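Local coordinates for outer membrane protein assembly factor BamA (Haemophilus ducreyi, PDB 4K3C) that probably takes part, within the Bam complex, in assembling beta-barrel proteins and inserting them into the bacterial outer membrane, at residues Ser500-Pro512 / Glu520-Phe532. Numbering follows the deposited sequence.
Sequences SPIGPLSFSYAKP and EIEQFQFTVGSTF
The last beta hairpin of the BamA transmembrane barrel brings S506 and T527 together as an antiparallel hydrogen-bonded pair: S506 N donates to T527 O at 3.0 Å, and T527 N returns a bond to S506 O in its carbonyl plane. Farther along, Q525 N reaches S508 O almost straight (N-H...O 165°), whereas the reverse bond from S508 N to Q525 O is weak. A510 N lies 3.1 Å from Q523 O, to which it donates from above the plane of that carbonyl. Between these rungs F507 is paired with F526 and Y509 with F524 in non-hydrogen-bonded pairs, all four rings on one side of the ladder. F507 CD2 lies 3.6 Å from F526 CB and 3.8 Å from F524 CZ; F524, with CG anti to the backbone N (chi1 -174°), swings its ring alongside F507. Next to them L505 CG packs on V528 CG2. This apolar belt on the barrel surface is consistent with a lipid-facing side, in a barrel where 489-500 flanks 503-512 and 160-169 closes against 521-531. The other side of the ladder carries S506, S508, Q525 and T527: S508 OG makes a weak bond to Q525 OE1, which also accepts from G400 N, and the side chains of S506 and T527 touch M395. Beyond the ladder, at one end P512 CG lies 3.7 Å from I521 CD1, and at the other S530 OG donates to I502 O at 3.0 Å.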
ATOM      1  N   SER A 500      14.284   1.940 -14.255  1.00 84.01           N
ATOM      2  CA  SER A 500      15.601   1.510 -14.701  1.00 87.22           C
ATOM      3  C   SER A 500      16.085   0.365 -13.829  1.00 84.31           C
ATOM      4  O   SER A 500      15.503   0.098 -12.775  1.00 74.21           O
ATOM      5  CB  SER A 500      16.595   2.670 -14.623  1.00 92.49           C
ATOM      6  OG  SER A 500      16.947   2.949 -13.280  1.00 97.01           O
ATOM      7  N   PRO A 501      17.155  -0.320 -14.261  1.00 88.62           N
ATOM      8  CA  PRO A 501      17.719  -1.364 -13.395  1.00 88.31           C
ATOM      9  C   PRO A 501      18.394  -0.840 -12.119  1.00 83.74           C
ATOM     10  O   PRO A 501      18.911  -1.658 -11.365  1.00 89.87           O
ATOM     11  CB  PRO A 501      18.750  -2.048 -14.300  1.00 80.76           C
ATOM     12  CG  PRO A 501      18.280  -1.757 -15.694  1.00 79.46           C
ATOM     13  CD  PRO A 501      17.720  -0.373 -15.623  1.00 78.16           C
ATOM     14  N   ILE A 502      18.388   0.472 -11.883  1.00 75.59           N
ATOM     15  CA  ILE A 502      19.002   1.047 -10.686  1.00 72.00           C
ATOM     16  C   ILE A 502      17.949   1.659  -9.776  1.00 65.88           C
ATOM     17  O   ILE A 502      18.238   2.045  -8.648  1.00 57.37           O
ATOM     18  CB  ILE A 502      20.027   2.149 -11.039  1.00 77.85           C
ATOM     19  CG1 ILE A 502      19.334   3.506 -11.202  1.00 77.09           C
ATOM     20  CG2 ILE A 502      20.775   1.785 -12.303  1.00 86.80           C
ATOM     21  CD1 ILE A 502      20.268   4.699 -11.093  1.00 73.55           C
ATOM     22  N   GLY A 503      16.726   1.749 -10.281  1.00 62.67           N
ATOM     23  CA  GLY A 503      15.654   2.400  -9.562  1.00 55.77           C
ATOM     24  C   GLY A 503      14.881   3.330 -10.469  1.00 66.39           C
ATOM     25  O   GLY A 503      15.250   3.528 -11.630  1.00 75.54           O
ATOM     26  N   PRO A 504      13.801   3.917  -9.939  1.00 54.94           N
ATOM     27  CA  PRO A 504      12.799   4.655 -10.708  1.00 49.35           C
ATOM     28  C   PRO A 504      13.155   6.108 -10.991  1.00 44.25           C
ATOM     29  O   PRO A 504      13.282   6.910 -10.070  1.00 48.38           O
ATOM     30  CB  PRO A 504      11.575   4.588  -9.803  1.00 43.62           C
ATOM     31  CG  PRO A 504      12.141   4.520  -8.450  1.00 36.39           C
ATOM     32  CD  PRO A 504      13.415   3.779  -8.531  1.00 36.93           C
ATOM     33  N   LEU A 505      13.299   6.437 -12.267  1.00 35.14           N
ATOM     34  CA  LEU A 505      13.393   7.828 -12.688  1.00 50.92           C
ATOM     35  C   LEU A 505      12.033   8.269 -13.190  1.00 56.93           C
ATOM     36  O   LEU A 505      11.334   7.503 -13.857  1.00 58.93           O
ATOM     37  CB  LEU A 505      14.390   7.997 -13.824  1.00 47.88           C
ATOM     38  CG  LEU A 505      15.819   7.516 -13.615  1.00 52.60           C
ATOM     39  CD1 LEU A 505      15.927   6.016 -13.794  1.00 52.73           C
ATOM     40  CD2 LEU A 505      16.706   8.222 -14.595  1.00 53.84           C
ATOM     41  N   SER A 506      11.644   9.497 -12.872  1.00 62.07           N
ATOM     42  CA  SER A 506      10.441  10.066 -13.473  1.00 59.07           C
ATOM     43  C   SER A 506      10.648  11.539 -13.800  1.00 56.63           C
ATOM     44  O   SER A 506      11.093  12.325 -12.968  1.00 55.27           O
ATOM     45  CB  SER A 506       9.194   9.839 -12.604  1.00 51.70           C
ATOM     46  OG  SER A 506       9.117  10.742 -11.529  1.00 50.51           O
ATOM     47  N   PHE A 507      10.344  11.899 -15.033  1.00 52.73           N
ATOM     48  CA  PHE A 507      10.555  13.259 -15.483  1.00 54.84           C
ATOM     49  C   PHE A 507       9.238  13.963 -15.835  1.00 56.08           C
ATOM     50  O   PHE A 507       8.185  13.333 -15.981  1.00 58.15           O
ATOM     51  CB  PHE A 507      11.534  13.269 -16.652  1.00 49.58           C
ATOM     52  CG  PHE A 507      12.839  12.588 -16.343  1.00 56.70           C
ATOM     53  CD1 PHE A 507      12.996  11.221 -16.555  1.00 59.16           C
ATOM     54  CD2 PHE A 507      13.911  13.314 -15.839  1.00 55.55           C
ATOM     55  CE1 PHE A 507      14.200  10.590 -16.275  1.00 59.53           C
ATOM     56  CE2 PHE A 507      15.118  12.695 -15.556  1.00 52.96           C
ATOM     57  CZ  PHE A 507      15.266  11.329 -15.772  1.00 57.95           C
ATOM     58  N   SER A 508       9.309  15.279 -15.949  1.00 45.80           N
ATOM     59  CA  SER A 508       8.148  16.092 -16.203  1.00 32.71           C
ATOM     60  C   SER A 508       8.666  17.395 -16.756  1.00 39.29           C
ATOM     61  O   SER A 508       9.614  17.969 -16.213  1.00 36.19           O
ATOM     62  CB  SER A 508       7.391  16.370 -14.904  1.00 46.33           C
ATOM     63  OG  SER A 508       7.369  17.767 -14.601  1.00 49.19           O
ATOM     64  N   TYR A 509       8.078  17.843 -17.861  1.00 35.28           N
ATOM     65  CA  TYR A 509       8.256  19.214 -18.305  1.00 39.36           C
ATOM     66  C   TYR A 509       6.859  19.741 -18.365  1.00 44.41           C
ATOM     67  O   TYR A 509       6.018  19.183 -19.057  1.00 54.12           O
ATOM     68  CB  TYR A 509       8.901  19.287 -19.688  1.00 48.56           C
ATOM     69  CG  TYR A 509       9.411  20.669 -20.061  1.00 62.54           C
ATOM     70  CD1 TYR A 509       8.592  21.786 -19.967  1.00 65.33           C
ATOM     71  CD2 TYR A 509      10.714  20.852 -20.499  1.00 69.46           C
ATOM     72  CE1 TYR A 509       9.050  23.038 -20.301  1.00 67.90           C
ATOM     73  CE2 TYR A 509      11.177  22.103 -20.840  1.00 75.87           C
ATOM     74  CZ  TYR A 509      10.336  23.194 -20.739  1.00 77.20           C
ATOM     75  OH  TYR A 509      10.786  24.452 -21.078  1.00 88.83           O
ATOM     76  N   ALA A 510       6.589  20.806 -17.635  1.00 33.13           N
ATOM     77  CA  ALA A 510       5.234  21.311 -17.645  1.00 45.20           C
ATOM     78  C   ALA A 510       5.230  22.807 -17.801  1.00 49.55           C
ATOM     79  O   ALA A 510       6.117  23.502 -17.300  1.00 46.03           O
ATOM     80  CB  ALA A 510       4.460  20.871 -16.390  1.00 38.17           C
ATOM     81  N   LYS A 511       4.230  23.286 -18.527  1.00 51.51           N
ATOM     82  CA  LYS A 511       4.012  24.702 -18.694  1.00 45.30           C
ATOM     83  C   LYS A 511       2.682  24.974 -17.995  1.00 42.75           C
ATOM     84  O   LYS A 511       1.781  24.137 -18.039  1.00 50.14           O
ATOM     85  CB  LYS A 511       3.929  25.014 -20.183  1.00 50.92           C
ATOM     86  CG  LYS A 511       4.271  26.436 -20.555  1.00 74.72           C
ATOM     87  CD  LYS A 511       3.613  26.818 -21.891  1.00 89.99           C
ATOM     88  CE  LYS A 511       2.083  26.734 -21.825  1.00 85.92           C
ATOM     89  NZ  LYS A 511       1.424  27.399 -22.988  1.00 85.13           N
ATOM     90  N   PRO A 512       2.575  26.117 -17.304  1.00 38.16           N
ATOM     91  CA  PRO A 512       1.344  26.579 -16.652  1.00 34.74           C
ATOM     92  C   PRO A 512       0.306  27.077 -17.646  1.00 33.53           C
ATOM     93  O   PRO A 512       0.685  27.753 -18.598  1.00 37.56           O
ATOM     94  CB  PRO A 512       1.815  27.773 -15.813  1.00 33.20           C
ATOM     95  CG  PRO A 512       3.258  27.624 -15.690  1.00 47.50           C
ATOM     96  CD  PRO A 512       3.734  26.936 -16.928  1.00 43.27           C
ATOM     97  N   GLU A 520       5.510  30.403  -7.640  1.00 48.86           N
ATOM     98  CA  GLU A 520       6.806  29.896  -8.063  1.00 49.99           C
ATOM     99  C   GLU A 520       6.722  28.772  -9.091  1.00 49.21           C
ATOM    100  O   GLU A 520       6.303  27.651  -8.776  1.00 46.83           O
ATOM    101  CB  GLU A 520       7.643  29.454  -6.895  1.00 35.01           C
ATOM    102  CG  GLU A 520       8.880  28.777  -7.361  1.00 62.98           C
ATOM    103  CD  GLU A 520       9.831  28.590  -6.248  1.00 67.29           C
ATOM    104  OE1 GLU A 520       9.717  29.385  -5.299  1.00 62.20           O
ATOM    105  OE2 GLU A 520      10.677  27.668  -6.315  1.00 76.22           O
ATOM    106  N   ILE A 521       7.153  29.084 -10.311  1.00 42.28           N
ATOM    107  CA  ILE A 521       7.122  28.143 -11.422  1.00 39.09           C
ATOM    108  C   ILE A 521       8.420  27.360 -11.564  1.00 35.97           C
ATOM    109  O   ILE A 521       9.468  27.941 -11.773  1.00 46.40           O
ATOM    110  CB  ILE A 521       6.882  28.884 -12.758  1.00 46.14           C
ATOM    111  CG1 ILE A 521       5.583  29.681 -12.700  1.00 35.06           C
ATOM    112  CG2 ILE A 521       6.848  27.905 -13.915  1.00 49.48           C
ATOM    113  CD1 ILE A 521       4.375  28.851 -12.363  1.00 33.92           C
ATOM    114  N   GLU A 522       8.338  26.041 -11.468  1.00 36.14           N
ATOM    115  CA  GLU A 522       9.481  25.161 -11.711  1.00 44.37           C
ATOM    116  C   GLU A 522       9.082  24.143 -12.776  1.00 50.94           C
ATOM    117  O   GLU A 522       8.554  23.077 -12.462  1.00 59.88           O
ATOM    118  CB  GLU A 522       9.870  24.453 -10.414  1.00 52.59           C
ATOM    119  CG  GLU A 522      10.898  23.340 -10.522  1.00 51.78           C
ATOM    120  CD  GLU A 522      11.164  22.671  -9.175  1.00 65.62           C
ATOM    121  OE1 GLU A 522      10.194  22.215  -8.517  1.00 68.89           O
ATOM    122  OE2 GLU A 522      12.347  22.616  -8.769  1.00 79.15           O
ATOM    123  N   GLN A 523       9.327  24.494 -14.035  1.00 43.99           N
ATOM    124  CA  GLN A 523       8.883  23.720 -15.193  1.00 41.03           C
ATOM    125  C   GLN A 523       9.442  22.307 -15.286  1.00 50.16           C
ATOM    126  O   GLN A 523       8.700  21.339 -15.490  1.00 62.56           O
ATOM    127  CB  GLN A 523       9.252  24.459 -16.471  1.00 46.86           C
ATOM    128  CG  GLN A 523       9.001  25.927 -16.391  1.00 57.69           C
ATOM    129  CD  GLN A 523       8.922  26.554 -17.746  1.00 60.92           C
ATOM    130  OE1 GLN A 523       9.942  26.808 -18.387  1.00 73.61           O
ATOM    131  NE2 GLN A 523       7.706  26.799 -18.205  1.00 50.27           N
ATOM    132  N   PHE A 524      10.756  22.185 -15.184  1.00 44.46           N
ATOM    133  CA  PHE A 524      11.343  20.864 -15.238  1.00 45.78           C
ATOM    134  C   PHE A 524      11.482  20.312 -13.823  1.00 47.87           C
ATOM    135  O   PHE A 524      11.965  20.979 -12.914  1.00 61.08           O
ATOM    136  CB  PHE A 524      12.675  20.882 -15.978  1.00 38.88           C
ATOM    137  CG  PHE A 524      13.264  19.529 -16.182  1.00 49.56           C
ATOM    138  CD1 PHE A 524      12.674  18.631 -17.052  1.00 53.40           C
ATOM    139  CD2 PHE A 524      14.415  19.151 -15.503  1.00 59.72           C
ATOM    140  CE1 PHE A 524      13.222  17.373 -17.249  1.00 61.92           C
ATOM    141  CE2 PHE A 524      14.974  17.901 -15.691  1.00 63.44           C
ATOM    142  CZ  PHE A 524      14.377  17.006 -16.567  1.00 65.81           C
ATOM    143  N   GLN A 525      11.024  19.088 -13.646  1.00 40.02           N
ATOM    144  CA  GLN A 525      11.021  18.448 -12.358  1.00 32.64           C
ATOM    145  C   GLN A 525      11.338  16.975 -12.587  1.00 47.94           C
ATOM    146  O   GLN A 525      11.121  16.462 -13.678  1.00 56.16           O
ATOM    147  CB  GLN A 525       9.658  18.647 -11.694  1.00 34.24           C
ATOM    148  CG  GLN A 525       9.351  20.109 -11.368  1.00 31.75           C
ATOM    149  CD  GLN A 525       7.868  20.401 -11.219  1.00 55.19           C
ATOM    150  OE1 GLN A 525       7.048  19.986 -12.048  1.00 51.13           O
ATOM    151  NE2 GLN A 525       7.519  21.147 -10.173  1.00 30.83           N
ATOM    152  N   PHE A 526      11.868  16.288 -11.584  1.00 38.26           N
ATOM    153  CA  PHE A 526      12.331  14.921 -11.803  1.00 42.31           C
ATOM    154  C   PHE A 526      12.645  14.273 -10.480  1.00 47.02           C
ATOM    155  O   PHE A 526      13.067  14.959  -9.559  1.00 50.76           O
ATOM    156  CB  PHE A 526      13.620  14.934 -12.626  1.00 40.29           C
ATOM    157  CG  PHE A 526      14.787  15.514 -11.886  1.00 39.68           C
ATOM    158  CD1 PHE A 526      14.954  16.897 -11.799  1.00 43.31           C
ATOM    159  CD2 PHE A 526      15.704  14.691 -11.261  1.00 34.74           C
ATOM    160  CE1 PHE A 526      16.008  17.449 -11.103  1.00 36.43           C
ATOM    161  CE2 PHE A 526      16.770  15.232 -10.561  1.00 46.41           C
ATOM    162  CZ  PHE A 526      16.920  16.610 -10.485  1.00 46.71           C
ATOM    163  N   THR A 527      12.458  12.963 -10.371  1.00 32.20           N
ATOM    164  CA  THR A 527      13.117  12.255  -9.286  1.00 49.27           C
ATOM    165  C   THR A 527      13.905  11.043  -9.761  1.00 50.97           C
ATOM    166  O   THR A 527      13.649  10.480 -10.832  1.00 46.52           O
ATOM    167  CB  THR A 527      12.185  11.850  -8.125  1.00 31.13           C
ATOM    168  OG1 THR A 527      11.198  10.930  -8.592  1.00 30.91           O
ATOM    169  CG2 THR A 527      11.542  13.056  -7.512  1.00 33.56           C
ATOM    170  N   VAL A 528      14.875  10.670  -8.931  1.00 33.18           N
ATOM    171  CA  VAL A 528      15.801   9.600  -9.207  1.00 34.09           C
ATOM    172  C   VAL A 528      15.999   8.907  -7.874  1.00 47.13           C
ATOM    173  O   VAL A 528      16.215   9.564  -6.857  1.00 42.89           O
ATOM    174  CB  VAL A 528      17.136  10.170  -9.717  1.00 35.20           C
ATOM    175  CG1 VAL A 528      18.302   9.276  -9.308  1.00 41.40           C
ATOM    176  CG2 VAL A 528      17.071  10.362 -11.224  1.00 35.95           C
ATOM    177  N   GLY A 529      15.887   7.586  -7.859  1.00 49.53           N
ATOM    178  CA  GLY A 529      15.945   6.861  -6.607  1.00 57.99           C
ATOM    179  C   GLY A 529      16.541   5.482  -6.765  1.00 71.68           C
ATOM    180  O   GLY A 529      16.402   4.858  -7.811  1.00 85.95           O
ATOM    181  N   SER A 530      17.218   5.012  -5.724  1.00 62.80           N
ATOM    182  CA  SER A 530      17.815   3.689  -5.745  1.00 56.36           C
ATOM    183  C   SER A 530      17.736   3.074  -4.377  1.00 66.00           C
ATOM    184  O   SER A 530      17.810   3.783  -3.380  1.00 71.12           O
ATOM    185  CB  SER A 530      19.272   3.764  -6.161  1.00 52.23           C
ATOM    186  OG  SER A 530      19.830   2.469  -6.086  1.00 54.83           O
ATOM    187  N   THR A 531      17.576   1.754  -4.329  1.00 78.39           N
ATOM    188  CA  THR A 531      17.584   1.014  -3.065  1.00 88.27           C
ATOM    189  C   THR A 531      18.499  -0.215  -3.139  1.00 97.47           C
ATOM    190  O   THR A 531      18.575  -0.888  -4.168  1.00 97.40           O
ATOM    191  CB  THR A 531      16.160   0.572  -2.610  1.00 64.42           C
ATOM    192  OG1 THR A 531      15.647  -0.436  -3.493  1.00 73.31           O
ATOM    193  CG2 THR A 531      15.190   1.753  -2.561  1.00 61.75           C
ATOM    194  N   PHE A 532      19.194  -0.497  -2.042  1.00 67.67           N
ATOM    195  CA  PHE A 532      20.094  -1.647  -1.967  1.00 73.70           C
ATOM    196  C   PHE A 532      20.152  -2.180  -0.541  1.00 75.80           C
ATOM    197  O   PHE A 532      21.190  -2.652  -0.060  1.00108.83           O
ATOM    198  CB  PHE A 532      21.497  -1.283  -2.466  1.00 73.39           C
ATOM    199  CG  PHE A 532      21.839   0.174  -2.315  1.00 73.09           C
ATOM    200  CD1 PHE A 532      22.403   0.654  -1.136  1.00 74.43           C
ATOM    201  CD2 PHE A 532      21.602   1.066  -3.354  1.00 69.45           C
ATOM    202  CE1 PHE A 532      22.722   2.002  -0.997  1.00 72.48           C
ATOM    203  CE2 PHE A 532      21.916   2.409  -3.223  1.00 67.93           C
ATOM    204  CZ  PHE A 532      22.475   2.877  -2.043  1.00 71.40           C
ATOM    205  OXT PHE A 532      19.137  -2.125   0.159  1.00 75.89           O
TER